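PDB 1WZO: HpcE from Thermus thermophilus, which probably catalyses the isomerisation of 2-hydroxyhepta-2,4-diene-1,7-dioate in aromatic-compound breakdown, as a member of the fumarylacetoacetate hydrolase family. Local coordinates for residues 11-16 with 23-28; 71-76 with 150-155; 227-232 with 237-242; 121-126 with 161-166; 4-9 with 28-33. All coordinates share one frame; numbering follows the deposited sequence.

The five contacts fall into two groups, an example of how one chain sets a group of N-terminal strands beside a larger beta core. Contacts 1 and 5 share Glu28 and have centres about 7 Å apart; backbone atoms Gly15 N and Ala4 O, 2.7 Å apart, probably hydrogen-bond between them. Contacts 2, 3 and 4 lie in the fumarylacetoacetate hydrolase family region, with centres about 15 to 18 Å apart. Gly155 N and Ile125 O, 3.0 Å apart, tie contact 2 to contact 4, while Leu230 and Leu238 of contact 3 pack on strand 120-131. A glycerol, probably from the crystallisation liquor, sits in contact 4, and another glycerol contact is made by Ala237 of contact 3.

Contact 1 of 5, residues 11-16 with 23-28; sequences RVHQGV and LDEAGE
His13 and Glu25 meet because both carry CG beside the backbone N, anti to the carbonyl carbon, and because the glutamate then turns about its CB-CG bond, chi2 90°, which swings its carboxylate up to the imidazole. The product is a His-carboxylate hydrogen bond, His13 ND1 to Glu25 OE1, of 2.9 Å. It uses the syn lone pair of the oxygen, and the carboxylate plane stands 86° from the ring. The other oxygen is gripped as well: Glu25 OE2 accepts a weak bond of 3.4 Å from Gln14 N, and a water 2.6 Å from OE2 donates to it and also to Val12 O. With both oxygens engaged, the group probably has little freedom to turn.

Strands 11-18 and 21-23 form an antiparallel beta hairpin, and Val16 with Leu23 is a hydrogen-bonded pair in it, Leu23 N reaching Val16 O over 3.0 Å. Immediately beyond, the chain leaves this pairing in a type I beta turn from Asp24 to Gly27. Asp24 OD1 accepts from Ala26 N at 2.9 Å, an Asx turn, the N-H arriving from above the carboxylate plane. Asp24 also packs on His13: its CB makes a CH-pi contact, 3.9 Å from the ring centroid, and its OD2 lies over the rim of the ring. Two carboxylates this near would probably polarise the imidazole. The Asp24 carboxylate has a second partner in His30, and the rings of His30 and Phe6 both meet that of His13. At the strand's start, Arg11 forms a salt bridge with Asp149 of the second subunit.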
# COMPACT_ATOMS: atom_id res chain seq x y z
N ARG B 11 -7.57 17.13 5.32
CA ARG B 11 -7.57 16.43 4.03
C ARG B 11 -6.23 16.45 3.32
O ARG B 11 -5.54 17.47 3.28
CB ARG B 11 -8.62 17.05 3.09
CG ARG B 11 -10.02 17.18 3.67
CD ARG B 11 -11.01 17.57 2.59
NE ARG B 11 -11.19 16.49 1.62
CZ ARG B 11 -11.77 16.63 0.43
NH1 ARG B 11 -12.22 17.81 0.04
NH2 ARG B 11 -11.88 15.58 -0.37
N VAL B 12 -5.86 15.31 2.75
CA VAL B 12 -4.62 15.21 1.98
C VAL B 12 -5.02 15.56 0.55
O VAL B 12 -5.92 14.94 -0.01
CB VAL B 12 -4.04 13.78 2.01
CG1 VAL B 12 -2.87 13.68 1.03
CG2 VAL B 12 -3.57 13.43 3.42
N HIS B 13 -4.36 16.55 -0.02
CA HIS B 13 -4.66 16.98 -1.38
C HIS B 13 -3.50 16.75 -2.34
O HIS B 13 -2.34 16.95 -1.98
CB HIS B 13 -4.99 18.47 -1.42
CG HIS B 13 -6.33 18.82 -0.85
ND1 HIS B 13 -7.52 18.39 -1.41
CD2 HIS B 13 -6.68 19.58 0.21
CE1 HIS B 13 -8.53 18.88 -0.72
NE2 HIS B 13 -8.05 19.60 0.27
N GLN B 14 -3.83 16.33 -3.55
CA GLN B 14 -2.82 16.15 -4.58
C GLN B 14 -3.10 17.30 -5.53
O GLN B 14 -4.09 17.28 -6.26
CB GLN B 14 -3.00 14.81 -5.29
CG GLN B 14 -2.81 13.62 -4.37
CD GLN B 14 -2.17 12.44 -5.08
OE1 GLN B 14 -1.04 12.53 -5.55
NE2 GLN B 14 -2.89 11.32 -5.15
N GLY B 15 -2.24 18.32 -5.49
CA GLY B 15 -2.46 19.47 -6.33
C GLY B 15 -1.35 19.88 -7.29
O GLY B 15 -0.41 19.14 -7.53
N VAL B 16 -1.49 21.09 -7.82
CA VAL B 16 -0.54 21.66 -8.77
C VAL B 16 -0.14 23.05 -8.31
O VAL B 16 -0.96 23.81 -7.81
CB VAL B 16 -1.17 21.77 -10.17
CG1 VAL B 16 -0.11 22.15 -11.19
CG2 VAL B 16 -1.84 20.47 -10.54
N LEU B 23 -3.34 24.37 -6.10
CA LEU B 23 -4.70 24.04 -6.52
C LEU B 23 -4.96 22.57 -6.26
O LEU B 23 -4.18 21.71 -6.66
CB LEU B 23 -4.87 24.34 -8.01
CG LEU B 23 -4.51 25.76 -8.46
CD1 LEU B 23 -4.79 25.91 -9.95
CD2 LEU B 23 -5.33 26.76 -7.66
N ASP B 24 -6.07 22.26 -5.59
CA ASP B 24 -6.39 20.87 -5.30
C ASP B 24 -7.10 20.19 -6.47
O ASP B 24 -7.30 20.79 -7.53
CB ASP B 24 -7.25 20.75 -4.03
CG ASP B 24 -8.54 21.55 -4.11
OD1 ASP B 24 -9.09 21.69 -5.22
OD2 ASP B 24 -9.01 22.01 -3.05
N GLU B 25 -7.48 18.93 -6.25
CA GLU B 25 -8.16 18.13 -7.26
C GLU B 25 -9.45 18.75 -7.78
O GLU B 25 -9.89 18.44 -8.89
CB GLU B 25 -8.47 16.74 -6.69
CG GLU B 25 -7.29 16.05 -6.03
CD GLU B 25 -7.17 16.37 -4.55
OE1 GLU B 25 -7.18 17.57 -4.18
OE2 GLU B 25 -7.07 15.42 -3.75
N ALA B 26 -10.04 19.63 -6.99
CA ALA B 26 -11.28 20.29 -7.38
C ALA B 26 -11.03 21.65 -8.02
O ALA B 26 -11.96 22.30 -8.48
CB ALA B 26 -12.19 20.45 -6.16
N GLY B 27 -9.77 22.07 -8.05
CA GLY B 27 -9.45 23.35 -8.64
C GLY B 27 -9.39 24.48 -7.64
O GLY B 27 -8.96 25.59 -7.97
N GLU B 28 -9.81 24.22 -6.41
CA GLU B 28 -9.78 25.24 -5.37
C GLU B 28 -8.34 25.58 -5.00
O GLU B 28 -7.49 24.70 -4.89
CB GLU B 28 -10.54 24.77 -4.12
CG GLU B 28 -12.02 24.53 -4.36
CD GLU B 28 -12.72 25.73 -4.99
OE1 GLU B 28 -12.61 26.84 -4.43
OE2 GLU B 28 -13.36 25.56 -6.05
O HOH W 1 -8.56 15.01 -1.71

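Contact 2 of 5, residues 71-76 with 150-155; sequences FWKPNT and TFLPLG
Lys73 and Leu152 meet inside the beta core of the fumarylacetoacetate hydrolase fold, where the chain of strand 69-73 passes close to the start of strand 152-159. The general lesson is how a protein buries an ammonium group. Bends at chi2 and chi3, both -76°, curl the lysine chain so that its methylenes lie obliquely across the leucine: Lys73 CB touches Leu152 CD2 at 4.0 Å, and Lys73 CE rests 3.9 Å from Leu152 CB. The curl also delivers the charged end to a backbone acceptor, Lys73 NZ donating to Phe151 O over 2.9 Å. The nitrogen approaches from above the carbonyl plane, 52° out of it, and so is not on a lone pair. NZ has two further partners, a salt bridge to Asp128, which would balance its charge, and the carbonyl oxygen of Lys146; three acceptors would probably fix the direction of the ammonium group. Leu152 in turn packs on Ile46 and Leu78. Between Thr76 and Thr150 a water bridges the backbones, donating to Thr76 O at 2.9 Å and accepting a weak bond of 3.0 Å from Thr150 N.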
# COMPACT_ATOMS: atom_id res chain seq x y z
N PHE B 71 24.37 3.44 -3.16
CA PHE B 71 24.01 3.25 -1.76
C PHE B 71 22.51 3.49 -1.59
O PHE B 71 21.84 4.04 -2.47
CB PHE B 71 24.80 4.17 -0.82
CG PHE B 71 24.50 5.63 -1.00
CD1 PHE B 71 25.21 6.39 -1.92
CD2 PHE B 71 23.53 6.25 -0.22
CE1 PHE B 71 24.96 7.76 -2.06
CE2 PHE B 71 23.28 7.61 -0.35
CZ PHE B 71 24.00 8.36 -1.28
N TRP B 72 21.99 3.09 -0.44
CA TRP B 72 20.57 3.18 -0.14
C TRP B 72 20.19 4.25 0.88
O TRP B 72 20.97 4.57 1.77
CB TRP B 72 20.11 1.80 0.35
CG TRP B 72 18.74 1.72 0.96
CD1 TRP B 72 17.54 1.84 0.31
CD2 TRP B 72 18.43 1.38 2.32
NE1 TRP B 72 16.51 1.58 1.18
CE2 TRP B 72 17.03 1.30 2.41
CE3 TRP B 72 19.21 1.14 3.46
CZ2 TRP B 72 16.38 0.98 3.61
CZ3 TRP B 72 18.56 0.82 4.65
CH2 TRP B 72 17.16 0.74 4.71
N LYS B 73 18.99 4.80 0.73
CA LYS B 73 18.44 5.76 1.67
C LYS B 73 17.07 5.19 2.03
O LYS B 73 16.22 4.99 1.14
CB LYS B 73 18.27 7.16 1.05
CG LYS B 73 19.57 7.92 0.77
CD LYS B 73 20.24 8.53 2.02
CE LYS B 73 19.53 9.79 2.52
NZ LYS B 73 20.42 10.64 3.41
N PRO B 74 16.83 4.89 3.31
CA PRO B 74 15.54 4.33 3.76
C PRO B 74 14.40 5.33 3.63
O PRO B 74 14.61 6.54 3.74
CB PRO B 74 15.81 3.96 5.21
CG PRO B 74 16.79 4.99 5.64
CD PRO B 74 17.73 5.08 4.46
N ASN B 75 13.19 4.83 3.41
CA ASN B 75 12.04 5.70 3.29
C ASN B 75 11.84 6.48 4.60
O ASN B 75 11.24 7.55 4.60
CB ASN B 75 10.79 4.90 2.93
CG ASN B 75 10.77 4.45 1.46
OD1 ASN B 75 9.98 3.59 1.07
ND2 ASN B 75 11.64 5.05 0.65
N THR B 76 12.35 5.94 5.70
CA THR B 76 12.21 6.63 6.98
C THR B 76 13.09 7.88 7.08
O THR B 76 12.97 8.66 8.03
CB THR B 76 12.50 5.69 8.19
OG1 THR B 76 13.59 4.82 7.87
CG2 THR B 76 11.26 4.85 8.53
N THR B 150 14.82 11.53 9.05
CA THR B 150 14.81 12.92 8.57
C THR B 150 16.01 13.35 7.73
O THR B 150 16.11 14.52 7.37
CB THR B 150 14.69 13.98 9.72
OG1 THR B 150 15.95 14.13 10.38
CG2 THR B 150 13.61 13.58 10.71
N PHE B 151 16.90 12.41 7.40
CA PHE B 151 18.07 12.78 6.61
C PHE B 151 17.87 12.85 5.10
O PHE B 151 18.84 12.89 4.34
CB PHE B 151 19.26 11.88 6.93
CG PHE B 151 20.18 12.45 7.99
CD1 PHE B 151 21.55 12.18 7.95
CD2 PHE B 151 19.68 13.28 8.99
CE1 PHE B 151 22.42 12.74 8.90
CE2 PHE B 151 20.54 13.84 9.95
CZ PHE B 151 21.90 13.57 9.90
N LEU B 152 16.61 12.87 4.65
CA LEU B 152 16.36 13.01 3.22
C LEU B 152 15.21 13.93 2.86
O LEU B 152 14.14 13.49 2.44
CB LEU B 152 16.15 11.64 2.54
CG LEU B 152 16.03 11.74 1.00
CD1 LEU B 152 17.24 12.50 0.44
CD2 LEU B 152 15.96 10.34 0.37
N PRO B 153 15.40 15.24 3.08
CA PRO B 153 14.31 16.16 2.71
C PRO B 153 14.11 15.92 1.21
O PRO B 153 15.07 15.66 0.49
CB PRO B 153 14.91 17.53 3.01
CG PRO B 153 15.73 17.25 4.25
CD PRO B 153 16.39 15.91 3.93
N LEU B 154 12.87 15.97 0.74
CA LEU B 154 12.61 15.73 -0.67
C LEU B 154 11.42 16.54 -1.16
O LEU B 154 10.35 16.49 -0.56
CB LEU B 154 12.34 14.23 -0.91
CG LEU B 154 12.23 13.76 -2.37
CD1 LEU B 154 13.62 13.69 -2.98
CD2 LEU B 154 11.57 12.38 -2.44
N GLY B 155 11.62 17.28 -2.24
CA GLY B 155 10.54 18.08 -2.79
C GLY B 155 11.01 19.48 -3.17
O GLY B 155 12.19 19.68 -3.47
O HOH W 2 11.95 11.34 8.28

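Contact 3 of 5, residues 227-232 with 237-242; sequences VMRLEI and ALENPI
Met228 reaches across to the neighbouring strand along its whole length. Its CB lies 3.6 Å from Asn240 O, the same oxygen that accepts from Met228 N. CG comes within 4.1 Å of Ile242 CD1. Next, SD touches that methyl at 3.7 Å, and a turn about the CG-SD bond, chi3 -67°, swings CE onto Ile242 CG1, 3.6 Å away. Methionine and isoleucine thus cross at about a right angle. Beneath them the backbones are drawn tight, for Asn240 N donates to Met228 O at 2.7 Å, in the carbonyl plane, and Leu230 and Leu238 exchange a second pair of hydrogen bonds.

The face bearing Val227, Arg229 and Glu231 is more polar. There Val227 CG1 rests 3.7 Å from Glu239 CG, whose carboxylate goes on to a salt bridge with Lys82. Glu231 CG packs on Ala237 CB at 3.5 Å, while Glu231 OE2 takes a weak, salt-bridged N-H from Arg229 NE. Asn240, on the methionine side, sends ND2 to the carbonyl oxygens of Gly83 and Pro80. Alternating hydrogen-bonded and non-hydrogen-bonded pairs, with axes at 163°, mark antiparallel pairing, and the four-residue connection makes it a beta hairpin, flanked by strands 85-87 and 170-175.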
# COMPACT_ATOMS: atom_id res chain seq x y z
N VAL B 227 18.95 27.04 8.74
CA VAL B 227 17.82 26.84 7.85
C VAL B 227 18.43 26.57 6.47
O VAL B 227 19.05 27.45 5.87
CB VAL B 227 16.91 28.08 7.79
CG1 VAL B 227 15.78 27.85 6.78
CG2 VAL B 227 16.32 28.36 9.17
N MET B 228 18.26 25.35 5.99
CA MET B 228 18.81 24.97 4.70
C MET B 228 17.80 25.19 3.58
O MET B 228 16.64 24.77 3.69
CB MET B 228 19.24 23.50 4.71
CG MET B 228 20.26 23.17 5.79
SD MET B 228 20.59 21.40 5.91
CE MET B 228 19.01 20.83 6.50
N ARG B 229 18.24 25.85 2.52
CA ARG B 229 17.38 26.09 1.37
C ARG B 229 18.14 25.66 0.12
O ARG B 229 19.11 26.30 -0.29
CB ARG B 229 16.98 27.56 1.25
CG ARG B 229 15.90 27.80 0.20
CD ARG B 229 15.59 29.28 0.06
NE ARG B 229 16.68 30.00 -0.58
CZ ARG B 229 17.07 31.23 -0.23
NH1 ARG B 229 16.46 31.86 0.76
NH2 ARG B 229 18.07 31.82 -0.88
N LEU B 230 17.70 24.56 -0.47
CA LEU B 230 18.33 24.02 -1.66
C LEU B 230 17.49 24.37 -2.88
O LEU B 230 16.26 24.29 -2.85
CB LEU B 230 18.49 22.50 -1.54
CG LEU B 230 19.71 22.00 -0.76
CD1 LEU B 230 19.82 22.70 0.59
CD2 LEU B 230 19.61 20.49 -0.59
N GLU B 231 18.16 24.75 -3.96
CA GLU B 231 17.48 25.11 -5.19
C GLU B 231 18.14 24.48 -6.40
O GLU B 231 19.36 24.33 -6.46
CB GLU B 231 17.47 26.64 -5.35
CG GLU B 231 16.58 27.37 -4.36
CD GLU B 231 16.67 28.89 -4.49
OE1 GLU B 231 16.74 29.39 -5.63
OE2 GLU B 231 16.68 29.58 -3.45
N ILE B 232 17.31 24.07 -7.35
CA ILE B 232 17.80 23.49 -8.59
C ILE B 232 16.99 24.14 -9.70
O ILE B 232 15.78 24.29 -9.60
CB ILE B 232 17.60 21.96 -8.65
CG1 ILE B 232 18.40 21.27 -7.54
CG2 ILE B 232 18.06 21.44 -10.01
CD1 ILE B 232 18.39 19.74 -7.62
N ALA B 237 12.38 25.55 -4.60
CA ALA B 237 13.28 25.60 -3.46
C ALA B 237 12.78 24.71 -2.32
O ALA B 237 11.61 24.78 -1.93
CB ALA B 237 13.43 27.05 -2.98
N LEU B 238 13.68 23.88 -1.81
CA LEU B 238 13.39 22.96 -0.72
C LEU B 238 14.05 23.53 0.53
O LEU B 238 15.28 23.64 0.59
CB LEU B 238 13.95 21.57 -1.03
CG LEU B 238 13.86 20.45 0.01
CD1 LEU B 238 12.40 20.09 0.27
CD2 LEU B 238 14.62 19.22 -0.52
N GLU B 239 13.25 23.88 1.52
CA GLU B 239 13.77 24.48 2.74
C GLU B 239 13.49 23.69 4.02
O GLU B 239 12.35 23.30 4.28
CB GLU B 239 13.21 25.89 2.87
CG GLU B 239 13.56 26.58 4.17
CD GLU B 239 12.94 27.96 4.25
OE1 GLU B 239 13.51 28.90 3.64
OE2 GLU B 239 11.89 28.10 4.91
N ASN B 240 14.54 23.49 4.81
CA ASN B 240 14.40 22.77 6.07
C ASN B 240 15.30 23.28 7.18
O ASN B 240 16.50 23.47 7.00
CB ASN B 240 14.71 21.27 5.89
CG ASN B 240 13.87 20.62 4.82
OD1 ASN B 240 14.24 20.60 3.66
ND2 ASN B 240 12.72 20.09 5.21
N PRO B 241 14.71 23.53 8.35
CA PRO B 241 15.49 24.01 9.49
C PRO B 241 16.03 22.77 10.21
O PRO B 241 15.55 21.66 9.97
CB PRO B 241 14.46 24.78 10.31
CG PRO B 241 13.20 24.02 10.07
CD PRO B 241 13.26 23.72 8.59
N ILE B 242 17.02 22.97 11.06
CA ILE B 242 17.63 21.88 11.81
C ILE B 242 17.47 22.10 13.31
O ILE B 242 17.64 23.21 13.80
CB ILE B 242 19.14 21.79 11.52
CG1 ILE B 242 19.36 21.66 10.01
CG2 ILE B 242 19.74 20.61 12.26
CD1 ILE B 242 20.82 21.75 9.61

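Contact 4 of 5, residues 121-126 with 161-166; sequences LGYTIA and EEVEDP. With GOL (glycerol), chain I.
Tyr123 packs on Val163 and Pro166 with no direct hydrogen bond between the two segments; what joins their backbones is a glycerol, probably from the crystallisation liquor. It sits beside a classic beta bulge of the fumarylacetoacetate hydrolase domain, where Leu121 and Gly122 on strand 120-131 both face Val103. The central hydroxyl works twice: GOL O2 donates to Leu121 O at 2.7 Å and accepts from Glu161 N at 2.8 Å, the latter bond nearly straight at 168°. At one end of the molecule, GOL O1 donates to Val163 O.

The protein's own part is apolar. With chi1 at -57°, CG of Tyr123 lies beside the backbone N, which carries the ring to the 161-166 loop, where Val163 and Pro166 both lie on one side of its plane. Tyr123 CD2 meets Val163 CB at 3.6 Å, the two side chains crossing at about a right angle. Farther out, Tyr123 CE1 is 3.8 Å from Pro166 CB, and Tyr123 OH is 3.6 Å from Pro166 CG. Leu100 and Val102 also pack on the tyrosine. An alanine in place of Tyr123 would leave Val163 and Pro166 without their shared ring and would probably open a gap between loop and strand. The glycerol meets this ring at its edge, GOL O1 lying near the ring plane 3.7 Å from Tyr123 CE2.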
# COMPACT_ATOMS: atom_id res chain seq x y z
N LEU B 121 9.63 9.86 -14.97
CA LEU B 121 8.37 10.56 -14.76
C LEU B 121 8.64 12.05 -14.57
O LEU B 121 8.01 12.89 -15.20
CB LEU B 121 7.65 10.00 -13.53
CG LEU B 121 6.36 10.70 -13.09
CD1 LEU B 121 5.30 10.55 -14.16
CD2 LEU B 121 5.88 10.11 -11.78
N GLY B 122 9.60 12.36 -13.70
CA GLY B 122 9.93 13.75 -13.44
C GLY B 122 11.11 13.91 -12.51
O GLY B 122 11.81 12.93 -12.22
N TYR B 123 11.31 15.13 -12.02
CA TYR B 123 12.44 15.43 -11.14
C TYR B 123 12.02 16.21 -9.91
O TYR B 123 10.94 16.79 -9.87
CB TYR B 123 13.48 16.24 -11.91
CG TYR B 123 13.98 15.56 -13.16
CD1 TYR B 123 15.06 14.67 -13.12
CD2 TYR B 123 13.35 15.77 -14.39
CE1 TYR B 123 15.49 14.01 -14.25
CE2 TYR B 123 13.77 15.10 -15.54
CZ TYR B 123 14.84 14.22 -15.46
OH TYR B 123 15.26 13.54 -16.58
N THR B 124 12.89 16.24 -8.91
CA THR B 124 12.65 16.99 -7.69
C THR B 124 14.01 17.27 -7.07
O THR B 124 15.05 16.87 -7.62
CB THR B 124 11.74 16.21 -6.70
OG1 THR B 124 11.34 17.09 -5.64
CG2 THR B 124 12.45 15.00 -6.10
N ILE B 125 14.00 17.97 -5.94
CA ILE B 125 15.24 18.30 -5.24
C ILE B 125 15.39 17.41 -4.01
O ILE B 125 14.40 17.07 -3.36
CB ILE B 125 15.23 19.77 -4.75
CG1 ILE B 125 14.98 20.72 -5.92
CG2 ILE B 125 16.54 20.09 -4.04
CD1 ILE B 125 14.62 22.13 -5.47
N ALA B 126 16.63 17.04 -3.69
CA ALA B 126 16.89 16.22 -2.52
C ALA B 126 18.05 16.80 -1.72
O ALA B 126 18.97 17.39 -2.27
CB ALA B 126 17.24 14.79 -2.94
N GLU B 161 7.36 16.99 -17.23
CA GLU B 161 7.27 17.63 -18.53
C GLU B 161 7.81 19.06 -18.57
O GLU B 161 7.29 19.89 -19.31
CB GLU B 161 5.81 17.65 -19.00
CG GLU B 161 5.06 16.35 -18.82
CD GLU B 161 3.60 16.45 -19.24
OE1 GLU B 161 2.91 17.38 -18.78
OE2 GLU B 161 3.16 15.59 -20.04
N GLU B 162 8.83 19.35 -17.78
CA GLU B 162 9.41 20.70 -17.76
C GLU B 162 10.92 20.70 -17.97
O GLU B 162 11.46 21.59 -18.63
CB GLU B 162 9.05 21.41 -16.45
CG GLU B 162 7.61 21.88 -16.41
CD GLU B 162 7.27 22.66 -15.14
OE1 GLU B 162 8.14 23.37 -14.62
OE2 GLU B 162 6.11 22.57 -14.69
N VAL B 163 11.60 19.70 -17.42
CA VAL B 163 13.05 19.60 -17.58
C VAL B 163 13.34 18.98 -18.95
O VAL B 163 12.93 17.85 -19.23
CB VAL B 163 13.69 18.71 -16.50
CG1 VAL B 163 15.17 18.50 -16.80
CG2 VAL B 163 13.51 19.35 -15.13
N GLU B 164 14.06 19.72 -19.79
CA GLU B 164 14.39 19.24 -21.11
C GLU B 164 15.67 18.41 -21.12
O GLU B 164 15.81 17.48 -21.91
CB GLU B 164 14.50 20.42 -22.09
CG GLU B 164 15.18 21.65 -21.52
CD GLU B 164 15.07 22.85 -22.44
OE1 GLU B 164 15.63 22.80 -23.56
OE2 GLU B 164 14.44 23.85 -22.04
N ASP B 165 16.61 18.75 -20.24
CA ASP B 165 17.87 18.03 -20.14
C ASP B 165 18.38 18.05 -18.69
O ASP B 165 18.81 19.09 -18.19
CB ASP B 165 18.92 18.64 -21.07
CG ASP B 165 20.27 17.96 -20.97
OD1 ASP B 165 20.34 16.82 -20.45
OD2 ASP B 165 21.28 18.56 -21.42
N PRO B 166 18.32 16.90 -18.00
CA PRO B 166 18.77 16.82 -16.61
C PRO B 166 20.26 17.08 -16.41
O PRO B 166 20.70 17.35 -15.30
CB PRO B 166 18.37 15.40 -16.21
CG PRO B 166 18.55 14.64 -17.49
CD PRO B 166 17.91 15.57 -18.50
C1 GOL I . 10.45 15.33 -18.70
O1 GOL I . 11.23 16.24 -17.94
C2 GOL I . 9.88 14.22 -17.81
O2 GOL I . 9.07 14.80 -16.78
C3 GOL I . 9.04 13.25 -18.65
O3 GOL I . 7.95 13.91 -19.27

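Contact 5 of 5, residues 4-9 with 28-33; sequences ARFLAK and EAHRPE
Phe6 CE1 stands over the centre of one face of the His30 imidazole, 3.6 Å above its plane. For the phenyl ring, His30 NE2 lies in plane at the edge. The planes are inclined at 58° and the centroids are 5.0 Å apart, with Phe6 CZ to His30 CD2 the closest pair at 3.6 Å. Ala8 adds a methyl beside the imidazole, its CB 4.2 Å from His30 ND1. The phenylalanine attains this place through a chi1 of 58°, which sets CG between the backbone N and the carbonyl carbon; the two side chains then cross at about a right angle.

Strands 2-8, 11-18, 21-23 and 29-30 pair successively in antiparallel fashion, so Phe6 and His30 lie on strands with two others between them in the pairing order. Their meeting is consistent with a curl in these strands, the CA atoms of Ala8 and His30 being 8.5 Å apart. Val35 and Leu22 pack on Phe6. The polar end of the imidazole is held by Asp24, which hydrogen-bonds NE2 through its OD2 and probably fixes the ring's rotation. Replacing His30 by an alanine would probably leave Asp24 OD2 without this N-H partner and Phe6 CE1 without the face beneath it. Lys9, where strand 2-8 has ended, forms a salt bridge with Glu243 of the second subunit, and Leu7 packs on Leu7 of that same subunit.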
# COMPACT_ATOMS: atom_id res chain seq x y z
N ALA B 4 2.29 18.63 -6.45
CA ALA B 4 2.56 18.75 -5.03
C ALA B 4 1.47 18.08 -4.20
O ALA B 4 0.35 17.87 -4.69
CB ALA B 4 2.68 20.21 -4.64
N ARG B 5 1.80 17.73 -2.97
CA ARG B 5 0.85 17.13 -2.05
C ARG B 5 0.89 17.95 -0.77
O ARG B 5 1.97 18.35 -0.32
CB ARG B 5 1.21 15.67 -1.76
CG ARG B 5 0.96 14.75 -2.95
CD ARG B 5 1.39 13.31 -2.68
NE ARG B 5 0.63 12.65 -1.62
CZ ARG B 5 1.08 12.45 -0.38
NH1 ARG B 5 2.29 12.87 -0.03
NH2 ARG B 5 0.33 11.81 0.51
N PHE B 6 -0.27 18.22 -0.20
CA PHE B 6 -0.31 19.02 1.02
C PHE B 6 -1.50 18.64 1.89
O PHE B 6 -2.46 18.04 1.42
CB PHE B 6 -0.35 20.51 0.67
CG PHE B 6 -1.51 20.90 -0.19
CD1 PHE B 6 -2.71 21.34 0.37
CD2 PHE B 6 -1.42 20.82 -1.58
CE1 PHE B 6 -3.79 21.70 -0.43
CE2 PHE B 6 -2.50 21.18 -2.40
CZ PHE B 6 -3.69 21.62 -1.82
N LEU B 7 -1.41 18.98 3.17
CA LEU B 7 -2.47 18.67 4.12
C LEU B 7 -3.17 19.97 4.51
O LEU B 7 -2.52 20.96 4.85
CB LEU B 7 -1.85 17.99 5.35
CG LEU B 7 -2.76 17.35 6.40
CD1 LEU B 7 -3.63 16.28 5.77
CD2 LEU B 7 -1.89 16.75 7.50
N ALA B 8 -4.50 19.96 4.46
CA ALA B 8 -5.28 21.14 4.81
C ALA B 8 -6.63 20.74 5.38
O ALA B 8 -7.38 19.97 4.77
CB ALA B 8 -5.46 22.03 3.59
N LYS B 9 -6.93 21.24 6.58
CA LYS B 9 -8.20 20.96 7.25
C LYS B 9 -8.53 19.48 7.35
O LYS B 9 -9.68 19.07 7.19
CB LYS B 9 -9.33 21.70 6.54
CG LYS B 9 -9.18 23.21 6.60
CD LYS B 9 -10.31 23.91 5.87
CE LYS B 9 -10.13 25.42 5.90
NZ LYS B 9 -11.23 26.11 5.18
N GLU B 28 -9.81 24.22 -6.41
CA GLU B 28 -9.78 25.24 -5.37
C GLU B 28 -8.34 25.58 -5.00
O GLU B 28 -7.49 24.70 -4.89
CB GLU B 28 -10.54 24.77 -4.12
CG GLU B 28 -12.02 24.53 -4.36
CD GLU B 28 -12.72 25.73 -4.99
OE1 GLU B 28 -12.61 26.84 -4.43
OE2 GLU B 28 -13.36 25.56 -6.05
N ALA B 29 -8.07 26.87 -4.80
CA ALA B 29 -6.74 27.34 -4.45
C ALA B 29 -6.48 27.36 -2.95
O ALA B 29 -7.39 27.54 -2.15
CB ALA B 29 -6.51 28.73 -5.04
N HIS B 30 -5.21 27.18 -2.59
CA HIS B 30 -4.76 27.18 -1.21
C HIS B 30 -3.47 27.98 -1.13
O HIS B 30 -2.61 27.86 -2.00
CB HIS B 30 -4.47 25.76 -0.73
CG HIS B 30 -5.67 24.86 -0.73
ND1 HIS B 30 -6.38 24.57 0.41
CD2 HIS B 30 -6.26 24.16 -1.73
CE1 HIS B 30 -7.36 23.73 0.12
NE2 HIS B 30 -7.30 23.46 -1.17
N ARG B 31 -3.32 28.80 -0.09
CA ARG B 31 -2.09 29.55 0.08
C ARG B 31 -1.14 28.62 0.82
O ARG B 31 -1.53 27.95 1.77
CB ARG B 31 -2.32 30.81 0.93
CG ARG B 31 -3.25 31.85 0.33
CD ARG B 31 -3.13 33.16 1.09
NE ARG B 31 -3.22 32.94 2.54
CZ ARG B 31 -3.09 33.90 3.45
NH1 ARG B 31 -2.85 35.15 3.07
NH2 ARG B 31 -3.19 33.61 4.74
N PRO B 32 0.13 28.57 0.39
CA PRO B 32 1.13 27.70 1.03
C PRO B 32 1.16 27.85 2.55
O PRO B 32 1.13 26.86 3.28
CB PRO B 32 2.43 28.15 0.37
CG PRO B 32 1.98 28.47 -1.03
CD PRO B 32 0.71 29.26 -0.78
N GLU B 33 1.22 29.10 3.01
CA GLU B 33 1.26 29.42 4.43
C GLU B 33 0.10 28.83 5.22
O GLU B 33 0.17 28.72 6.45
CB GLU B 33 1.28 30.94 4.61
CG GLU B 33 -0.02 31.61 4.17
CD GLU B 33 0.09 33.12 4.10
OE1 GLU B 33 0.45 33.75 5.12
OE2 GLU B 33 -0.20 33.68 3.01